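Long-range contacts in CRISPR-associated endonuclease Cas12b (Alicyclobacillus acidoterrestris, PDB 5U31), which uses a guide RNA to recognise target DNA next to a PAM and cuts it with a RuvC-type nuclease domain, defending the bacterium against mobile genetic elements: residues T893-F898 with F993-I998; A897-F902 with Q983-R988. The protein carries 3 engineered substitutions. All coordinates share one frame; numbering follows the deposited sequence.

Both contacts start from the stretch where strand 890-895 of the mixed RuvC sheet passes into a loop, and their centres lie about 7 Å apart; Ala897 and Phe898 belong to both. Contact 1 sets residues 893-898 against 993-998, which join helix 977-990 to strand 999-1006 of the Nuc-II domain. Contact 2 sets the continuation, residues 897-902, against helix 977-990 itself, which comes earlier in the chain than 993-998. Arg988 connects the two through Tyr895 O, and Ile998 packs on Phe902. The DNA-binding turn is thus held by RuvC-III and Nuc-II elements, close to Ala849, an engineered residue at a position inferred to belong to the RuvC active site.

Contact 1 of 2, residues T893-F898 with F993-I998; sequences TMYAAF and FDISQI. With nucleotides of chain E.
The Tyr895 ring is met at its edge, near its plane, by Ile995, whose CG1 lies 3.3 Å from Tyr895 CE2, while Phe993 approaches the same ring obliquely. Phe993 in turn presents its own edge to Tyr895, with Phe993 CE2 4.3 Å from Tyr895 CD2. One face of the Phe898 ring carries the sugar of DT3 of chain E, whose C5' stands 3.4 Å above the ring plane, off toward the rim. Ile995 also reaches this ring, with its CD1 4.1 Å from Phe898 CD2, and so its side chain bridges the rings of Tyr895 and Phe898. With chi1 at -170°, the Tyr895 ring swings away from its own backbone N, and its CE2 side meets Ile995. Here strand 890-895 of the RuvC sheet runs out into the turn that binds non-target single-stranded DNA, and the 3-10 segment 995-997 at the start of Nuc-II packs beside it. An Asx turn opens that segment: Asp994 OD2 accepts from Ser996 N at 3.2 Å and from Ser996 OG at 2.7 Å, the two donors coming from opposite faces of the carboxylate. On the DNA side, Phe898 N donates to DT3 O3' of chain E at 3.0 Å, and Ala897 CB rests against the same sugar at O4', 3.7 Å away.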
loop_
_atom_site.group_PDB
_atom_site.type_symbol
_atom_site.label_atom_id
_atom_site.label_comp_id
_atom_site.label_asym_id
_atom_site.label_seq_id
_atom_site.Cartn_x
_atom_site.Cartn_y
_atom_site.Cartn_z
ATOM N N THR A 893 -1.356 -16.375 3.399
ATOM C CA THR A 893 -0.350 -15.829 4.293
ATOM C C THR A 893 -0.118 -16.774 5.462
ATOM O O THR A 893 -0.955 -17.623 5.779
ATOM C CB THR A 893 -0.758 -14.453 4.821
ATOM O OG1 THR A 893 -2.033 -14.551 5.469
ATOM C CG2 THR A 893 -0.839 -13.449 3.680
HETATM N N MSE A 894 1.041 -16.617 6.095
HETATM C CA MSE A 894 1.376 -17.360 7.305
HETATM C C MSE A 894 1.851 -16.420 8.400
HETATM O O MSE A 894 2.534 -15.431 8.127
HETATM C CB MSE A 894 2.457 -18.404 7.025
HETATM C CG MSE A 894 2.008 -19.833 7.262
HETATM SE SE MSE A 894 1.493 -20.169 9.103
HETATM C CE MSE A 894 0.168 -21.558 8.778
ATOM N N TYR A 895 1.485 -16.745 9.639
ATOM C CA TYR A 895 1.909 -15.971 10.797
ATOM C C TYR A 895 3.429 -15.862 10.833
ATOM O O TYR A 895 4.133 -16.870 10.935
ATOM C CB TYR A 895 1.381 -16.630 12.065
ATOM C CG TYR A 895 1.566 -15.789 13.292
ATOM C CD1 TYR A 895 0.739 -14.705 13.540
ATOM C CD2 TYR A 895 2.569 -16.069 14.201
ATOM C CE1 TYR A 895 0.904 -13.926 14.662
ATOM C CE2 TYR A 895 2.740 -15.296 15.321
ATOM C CZ TYR A 895 1.907 -14.226 15.551
ATOM O OH TYR A 895 2.073 -13.447 16.673
ATOM N N ALA A 896 3.940 -14.634 10.754
ATOM C CA ALA A 896 5.340 -14.406 10.420
ATOM C C ALA A 896 6.194 -13.984 11.605
ATOM O O ALA A 896 7.383 -13.700 11.421
ATOM C CB ALA A 896 5.446 -13.365 9.307
ATOM N N ALA A 897 5.631 -13.925 12.810
ATOM C CA ALA A 897 6.390 -13.438 13.955
ATOM C C ALA A 897 7.538 -14.394 14.263
ATOM O O ALA A 897 7.330 -15.602 14.423
ATOM C CB ALA A 897 5.481 -13.271 15.167
ATOM N N PHE A 898 8.755 -13.850 14.324
ATOM C CA PHE A 898 9.983 -14.607 14.522
ATOM C C PHE A 898 10.284 -15.579 13.388
ATOM O O PHE A 898 11.017 -16.545 13.594
ATOM C CB PHE A 898 9.961 -15.358 15.856
ATOM C CG PHE A 898 9.789 -14.461 17.039
ATOM C CD1 PHE A 898 10.870 -13.771 17.560
ATOM C CD2 PHE A 898 8.551 -14.305 17.629
ATOM C CE1 PHE A 898 10.719 -12.947 18.639
ATOM C CE2 PHE A 898 8.391 -13.478 18.711
ATOM C CZ PHE A 898 9.476 -12.797 19.218
ATOM N N PHE A 993 1.315 -24.162 13.265
ATOM C CA PHE A 993 2.105 -23.451 14.257
ATOM C C PHE A 993 1.285 -22.365 14.937
ATOM O O PHE A 993 0.488 -21.667 14.302
ATOM C CB PHE A 993 3.338 -22.841 13.596
ATOM C CG PHE A 993 4.113 -21.906 14.478
ATOM C CD1 PHE A 993 5.124 -22.381 15.294
ATOM C CD2 PHE A 993 3.851 -20.544 14.471
ATOM C CE1 PHE A 993 5.848 -21.523 16.095
ATOM C CE2 PHE A 993 4.569 -19.682 15.272
ATOM C CZ PHE A 993 5.569 -20.170 16.083
ATOM N N ASP A 994 1.491 -22.224 16.244
ATOM C CA ASP A 994 0.976 -21.096 17.003
ATOM C C ASP A 994 2.122 -20.469 17.782
ATOM O O ASP A 994 2.990 -21.181 18.299
ATOM C CB ASP A 994 -0.142 -21.525 17.959
ATOM C CG ASP A 994 -0.989 -20.355 18.424
ATOM O OD1 ASP A 994 -1.866 -19.907 17.652
ATOM O OD2 ASP A 994 -0.776 -19.877 19.558
ATOM N N ILE A 995 2.122 -19.136 17.863
ATOM C CA ILE A 995 3.157 -18.426 18.604
ATOM C C ILE A 995 3.261 -18.908 20.047
ATOM O O ILE A 995 4.344 -18.848 20.637
ATOM C CB ILE A 995 2.900 -16.901 18.543
ATOM C CG1 ILE A 995 4.164 -16.160 18.112
ATOM C CG2 ILE A 995 2.412 -16.361 19.879
ATOM C CD1 ILE A 995 5.326 -16.367 19.028
ATOM N N SER A 996 2.170 -19.424 20.621
ATOM C CA SER A 996 2.176 -19.891 22.001
ATOM C C SER A 996 3.139 -21.048 22.239
ATOM O O SER A 996 3.420 -21.362 23.401
ATOM C CB SER A 996 0.766 -20.310 22.404
ATOM O OG SER A 996 0.313 -21.367 21.584
ATOM N N GLN A 997 3.636 -21.692 21.182
ATOM C CA GLN A 997 4.631 -22.747 21.327
ATOM C C GLN A 997 6.021 -22.203 21.625
ATOM O O GLN A 997 6.910 -22.982 21.982
ATOM C CB GLN A 997 4.688 -23.595 20.048
ATOM C CG GLN A 997 3.332 -24.086 19.541
ATOM C CD GLN A 997 3.389 -24.662 18.133
ATOM O OE1 GLN A 997 4.465 -24.880 17.576
ATOM N NE2 GLN A 997 2.219 -24.909 17.552
ATOM N N ILE A 998 6.219 -20.891 21.502
ATOM C CA ILE A 998 7.552 -20.305 21.464
ATOM C C ILE A 998 7.612 -19.060 22.347
ATOM O O ILE A 998 8.645 -18.778 22.964
ATOM C CB ILE A 998 7.952 -20.002 20.003
ATOM C CG1 ILE A 998 9.065 -20.941 19.551
ATOM C CG2 ILE A 998 8.366 -18.547 19.799
ATOM C CD1 ILE A 998 9.574 -20.633 18.168
ATOM P P DT E 3 9.847 -7.554 18.133
ATOM O OP1 DT E 3 10.142 -6.495 17.139
ATOM O OP2 DT E 3 9.203 -7.224 19.426
ATOM O "O5'" DT E 3 8.960 -8.674 17.438
ATOM C "C5'" DT E 3 9.488 -9.960 17.253
ATOM C "C4'" DT E 3 8.930 -10.575 15.994
ATOM O "O4'" DT E 3 7.503 -10.307 15.925
ATOM C "C3'" DT E 3 9.532 -10.031 14.704
ATOM O "O3'" DT E 3 9.738 -11.099 13.783
ATOM C "C2'" DT E 3 8.473 -9.037 14.216
ATOM C "C1'" DT E 3 7.182 -9.686 14.701
ATOM N N1 DT E 3 6.052 -8.716 14.947
ATOM C C2 DT E 3 4.790 -8.995 14.452
ATOM O O2 DT E 3 4.528 -9.991 13.800
ATOM N N3 DT E 3 3.837 -8.056 14.747
ATOM C C4 DT E 3 4.008 -6.891 15.475
ATOM O O4 DT E 3 3.084 -6.107 15.686
ATOM C C5 DT E 3 5.352 -6.665 15.966
ATOM C C7 DT E 3 5.667 -5.436 16.771
ATOM C C6 DT E 3 6.292 -7.579 15.682
ATOM P P DG E 4 11.062 -11.142 12.874
ATOM O OP1 DG E 4 11.429 -12.550 12.635
ATOM O OP2 DG E 4 12.059 -10.210 13.443
ATOM O "O5'" DG E 4 10.572 -10.546 11.484
ATOM C "C5'" DG E 4 9.624 -11.257 10.713
ATOM C "C4'" DG E 4 9.011 -10.343 9.680
ATOM O "O4'" DG E 4 8.043 -9.490 10.321
ATOM C "C3'" DG E 4 9.999 -9.399 9.028
ATOM O "O3'" DG E 4 10.571 -10.027 7.892
ATOM C "C2'" DG E 4 9.121 -8.221 8.627
ATOM C "C1'" DG E 4 8.045 -8.216 9.714
ATOM N N9 DG E 4 8.248 -7.205 10.746
ATOM C C8 DG E 4 9.444 -6.682 11.182
ATOM N N7 DG E 4 9.307 -5.784 12.121
ATOM C C5 DG E 4 7.933 -5.708 12.320
ATOM C C6 DG E 4 7.181 -4.906 13.213
ATOM O O6 DG E 4 7.594 -4.078 14.032
ATOM N N1 DG E 4 5.814 -5.142 13.089
ATOM C C2 DG E 4 5.245 -6.039 12.210
ATOM N N2 DG E 4 3.905 -6.131 12.229
ATOM N N3 DG E 4 5.938 -6.795 11.371
ATOM C C4 DG E 4 7.270 -6.576 11.479
#

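Contact 2 of 2, residues A897-F902 with Q983-R988; sequences AFSSRF and QNLQQR. With nucleotides of chain E.
In the RNase H-like RuvC domain, helix 977-990 lies against the DNA-binding turn that follows strand 890-895, and Arg988 and Asn984, one helical turn apart, hold backbone carbonyls of that turn. Arg988, its chain extended from CG to NE, comes end-on to Ala897 O: NH2 bonds to this oxygen at 2.7 Å and NH1 at 2.9 Å. Ala897 O lies in the guanidinium plane, but both nitrogens reach it from the same face of the carbonyl plane. Arg988 NH1 has a further hydrogen bond to Tyr895 O, so the guanidinium bridges the carbonyls of Tyr895 and Ala897. Over one face of the Arg988 guanidinium sits Ser899 OG, 3.4 Å above its plane; this hydroxyl makes a weak bond to Ala896 O and also touches Leu985 CD2. Asn984 ND2 donates to Ser899 O at 2.9 Å, from above the carbonyl plane, and makes a weak bond to Phe902 O at 2.6 Å, an oxygen that Asn980 also reaches. These buried amide and guanidinium donors thus hold the loop from Ala897 to Phe902 to the helix, while its other side takes the DNA. Ser900, of the phosphate-binding site, donates its backbone N to OP1 of DG4 of chain E at 3.1 Å. Arg901 NE makes a weak bond to OP2 of the same phosphate, and O4' of DG2 of chain E lies 3.1 Å above the Arg901 guanidinium plane.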
loop_
_atom_site.group_PDB
_atom_site.type_symbol
_atom_site.label_atom_id
_atom_site.label_comp_id
_atom_site.label_asym_id
_atom_site.label_seq_id
_atom_site.Cartn_x
_atom_site.Cartn_y
_atom_site.Cartn_z
ATOM N N ALA A 897 5.631 -13.925 12.810
ATOM C CA ALA A 897 6.390 -13.438 13.955
ATOM C C ALA A 897 7.538 -14.394 14.263
ATOM O O ALA A 897 7.330 -15.602 14.423
ATOM C CB ALA A 897 5.481 -13.271 15.167
ATOM N N PHE A 898 8.755 -13.850 14.324
ATOM C CA PHE A 898 9.983 -14.607 14.522
ATOM C C PHE A 898 10.284 -15.579 13.388
ATOM O O PHE A 898 11.017 -16.545 13.594
ATOM C CB PHE A 898 9.961 -15.358 15.856
ATOM C CG PHE A 898 9.789 -14.461 17.039
ATOM C CD1 PHE A 898 10.870 -13.771 17.560
ATOM C CD2 PHE A 898 8.551 -14.305 17.629
ATOM C CE1 PHE A 898 10.719 -12.947 18.639
ATOM C CE2 PHE A 898 8.391 -13.478 18.711
ATOM C CZ PHE A 898 9.476 -12.797 19.218
ATOM N N SER A 899 9.756 -15.339 12.185
ATOM C CA SER A 899 10.066 -16.204 11.049
ATOM C C SER A 899 11.517 -16.087 10.621
ATOM O O SER A 899 12.064 -17.030 10.041
ATOM C CB SER A 899 9.174 -15.857 9.854
ATOM O OG SER A 899 7.840 -16.242 10.096
ATOM N N SER A 900 12.144 -14.942 10.871
ATOM C CA SER A 900 13.525 -14.706 10.487
ATOM C C SER A 900 14.496 -14.858 11.647
ATOM O O SER A 900 15.703 -14.686 11.449
ATOM C CB SER A 900 13.669 -13.306 9.878
ATOM O OG SER A 900 12.883 -13.171 8.705
ATOM N N ARG A 901 14.007 -15.175 12.848
ATOM C CA ARG A 901 14.849 -15.235 14.037
ATOM C C ARG A 901 14.990 -16.639 14.612
ATOM O O ARG A 901 15.729 -16.820 15.586
ATOM C CB ARG A 901 14.314 -14.284 15.116
ATOM C CG ARG A 901 14.379 -12.817 14.718
ATOM C CD ARG A 901 14.195 -11.894 15.916
ATOM N NE ARG A 901 14.320 -10.488 15.541
ATOM C CZ ARG A 901 15.470 -9.820 15.524
ATOM N NH1 ARG A 901 16.597 -10.433 15.864
ATOM N NH2 ARG A 901 15.495 -8.542 15.167
ATOM N N PHE A 902 14.312 -17.631 14.044
ATOM C CA PHE A 902 14.434 -19.018 14.467
ATOM C C PHE A 902 14.805 -19.890 13.275
ATOM O O PHE A 902 14.431 -19.605 12.134
ATOM C CB PHE A 902 13.136 -19.531 15.094
ATOM C CG PHE A 902 12.927 -19.085 16.510
ATOM C CD1 PHE A 902 13.185 -19.946 17.562
ATOM C CD2 PHE A 902 12.467 -17.809 16.793
ATOM C CE1 PHE A 902 12.994 -19.546 18.870
ATOM C CE2 PHE A 902 12.276 -17.400 18.102
ATOM C CZ PHE A 902 12.540 -18.273 19.141
ATOM N N GLN A 983 11.380 -20.945 4.471
ATOM C CA GLN A 983 11.187 -22.314 4.926
ATOM C C GLN A 983 10.500 -22.358 6.284
ATOM O O GLN A 983 9.845 -23.353 6.615
ATOM C CB GLN A 983 12.527 -23.042 4.970
ATOM C CG GLN A 983 13.199 -23.167 3.612
ATOM C CD GLN A 983 14.460 -23.996 3.669
ATOM O OE1 GLN A 983 14.893 -24.410 4.744
ATOM N NE2 GLN A 983 15.056 -24.250 2.511
ATOM N N ASN A 984 10.634 -21.295 7.079
ATOM C CA ASN A 984 9.912 -21.238 8.342
ATOM C C ASN A 984 8.412 -21.142 8.107
ATOM O O ASN A 984 7.629 -21.828 8.772
ATOM C CB ASN A 984 10.407 -20.064 9.182
ATOM C CG ASN A 984 11.064 -20.511 10.470
ATOM O OD1 ASN A 984 10.598 -21.446 11.127
ATOM N ND2 ASN A 984 12.159 -19.854 10.834
ATOM N N LEU A 985 7.995 -20.299 7.159
ATOM C CA LEU A 985 6.585 -20.245 6.790
ATOM C C LEU A 985 6.085 -21.615 6.355
ATOM O O LEU A 985 4.994 -22.044 6.747
ATOM C CB LEU A 985 6.369 -19.214 5.683
ATOM C CG LEU A 985 6.813 -17.787 6.007
ATOM C CD1 LEU A 985 6.427 -16.845 4.895
ATOM C CD2 LEU A 985 6.212 -17.326 7.318
ATOM N N GLN A 986 6.882 -22.324 5.559
ATOM C CA GLN A 986 6.505 -23.671 5.154
ATOM C C GLN A 986 6.383 -24.589 6.362
ATOM O O GLN A 986 5.408 -25.340 6.490
ATOM C CB GLN A 986 7.529 -24.217 4.166
ATOM C CG GLN A 986 6.993 -25.345 3.335
ATOM C CD GLN A 986 6.366 -24.862 2.051
ATOM O OE1 GLN A 986 5.484 -25.511 1.501
ATOM N NE2 GLN A 986 6.826 -23.717 1.562
ATOM N N GLN A 987 7.361 -24.531 7.269
ATOM C CA GLN A 987 7.331 -25.384 8.452
ATOM C C GLN A 987 6.124 -25.083 9.332
ATOM O O GLN A 987 5.573 -25.993 9.963
ATOM C CB GLN A 987 8.631 -25.223 9.240
ATOM C CG GLN A 987 8.775 -26.158 10.429
ATOM C CD GLN A 987 8.178 -25.587 11.702
ATOM O OE1 GLN A 987 8.087 -24.368 11.869
ATOM N NE2 GLN A 987 7.766 -26.465 12.606
ATOM N N ARG A 988 5.695 -23.822 9.383
ATOM C CA ARG A 988 4.525 -23.460 10.173
ATOM C C ARG A 988 3.224 -23.898 9.516
ATOM O O ARG A 988 2.224 -24.097 10.212
ATOM C CB ARG A 988 4.505 -21.952 10.410
ATOM C CG ARG A 988 5.693 -21.475 11.198
ATOM C CD ARG A 988 5.645 -19.999 11.475
ATOM N NE ARG A 988 6.736 -19.628 12.369
ATOM C CZ ARG A 988 6.862 -18.438 12.939
ATOM N NH1 ARG A 988 5.959 -17.494 12.708
ATOM N NH2 ARG A 988 7.888 -18.194 13.741
ATOM P P DT E 3 9.847 -7.554 18.133
ATOM O OP1 DT E 3 10.142 -6.495 17.139
ATOM O OP2 DT E 3 9.203 -7.224 19.426
ATOM O "O5'" DT E 3 8.960 -8.674 17.438
ATOM C "C5'" DT E 3 9.488 -9.960 17.253
ATOM C "C4'" DT E 3 8.930 -10.575 15.994
ATOM O "O4'" DT E 3 7.503 -10.307 15.925
ATOM C "C3'" DT E 3 9.532 -10.031 14.704
ATOM O "O3'" DT E 3 9.738 -11.099 13.783
ATOM C "C2'" DT E 3 8.473 -9.037 14.216
ATOM C "C1'" DT E 3 7.182 -9.686 14.701
ATOM N N1 DT E 3 6.052 -8.716 14.947
ATOM C C2 DT E 3 4.790 -8.995 14.452
ATOM O O2 DT E 3 4.528 -9.991 13.800
ATOM N N3 DT E 3 3.837 -8.056 14.747
ATOM C C4 DT E 3 4.008 -6.891 15.475
ATOM O O4 DT E 3 3.084 -6.107 15.686
ATOM C C5 DT E 3 5.352 -6.665 15.966
ATOM C C7 DT E 3 5.667 -5.436 16.771
ATOM C C6 DT E 3 6.292 -7.579 15.682
ATOM P P DG E 4 11.062 -11.142 12.874
ATOM O OP1 DG E 4 11.429 -12.550 12.635
ATOM O OP2 DG E 4 12.059 -10.210 13.443
ATOM O "O5'" DG E 4 10.572 -10.546 11.484
ATOM C "C5'" DG E 4 9.624 -11.257 10.713
ATOM C "C4'" DG E 4 9.011 -10.343 9.680
ATOM O "O4'" DG E 4 8.043 -9.490 10.321
ATOM C "C3'" DG E 4 9.999 -9.399 9.028
ATOM O "O3'" DG E 4 10.571 -10.027 7.892
ATOM C "C2'" DG E 4 9.121 -8.221 8.627
ATOM C "C1'" DG E 4 8.045 -8.216 9.714
ATOM N N9 DG E 4 8.248 -7.205 10.746
ATOM C C8 DG E 4 9.444 -6.682 11.182
ATOM N N7 DG E 4 9.307 -5.784 12.121
ATOM C C5 DG E 4 7.933 -5.708 12.320
ATOM C C6 DG E 4 7.181 -4.906 13.213
ATOM O O6 DG E 4 7.594 -4.078 14.032
ATOM N N1 DG E 4 5.814 -5.142 13.089
ATOM C C2 DG E 4 5.245 -6.039 12.210
ATOM N N2 DG E 4 3.905 -6.131 12.229
ATOM N N3 DG E 4 5.938 -6.795 11.371
ATOM C C4 DG E 4 7.270 -6.576 11.479
ATOM P P DG E 2 14.625 -4.651 19.944
ATOM O OP1 DG E 2 14.098 -3.269 19.921
ATOM O OP2 DG E 2 14.413 -5.482 21.148
ATOM O "O5'" DG E 2 14.028 -5.415 18.658
ATOM C "C5'" DG E 2 14.579 -6.672 18.227
ATOM C "C4'" DG E 2 13.500 -7.722 18.036
ATOM O "O4'" DG E 2 14.032 -9.021 18.364
ATOM C "C3'" DG E 2 12.314 -7.584 18.957
ATOM O "O3'" DG E 2 11.227 -8.307 18.438
ATOM C "C2'" DG E 2 12.833 -8.213 20.250
ATOM C "C1'" DG E 2 13.839 -9.262 19.748
ATOM N N9 DG E 2 15.154 -9.202 20.401
ATOM C C8 DG E 2 16.368 -9.449 19.802
ATOM N N7 DG E 2 17.384 -9.326 20.608
ATOM C C5 DG E 2 16.818 -8.974 21.828
ATOM C C6 DG E 2 17.436 -8.708 23.078
ATOM O O6 DG E 2 18.647 -8.733 23.360
ATOM N N1 DG E 2 16.501 -8.391 24.060
ATOM C C2 DG E 2 15.143 -8.336 23.862
ATOM N N2 DG E 2 14.400 -8.011 24.931
ATOM N N3 DG E 2 14.548 -8.585 22.700
ATOM C C4 DG E 2 15.444 -8.895 21.726
#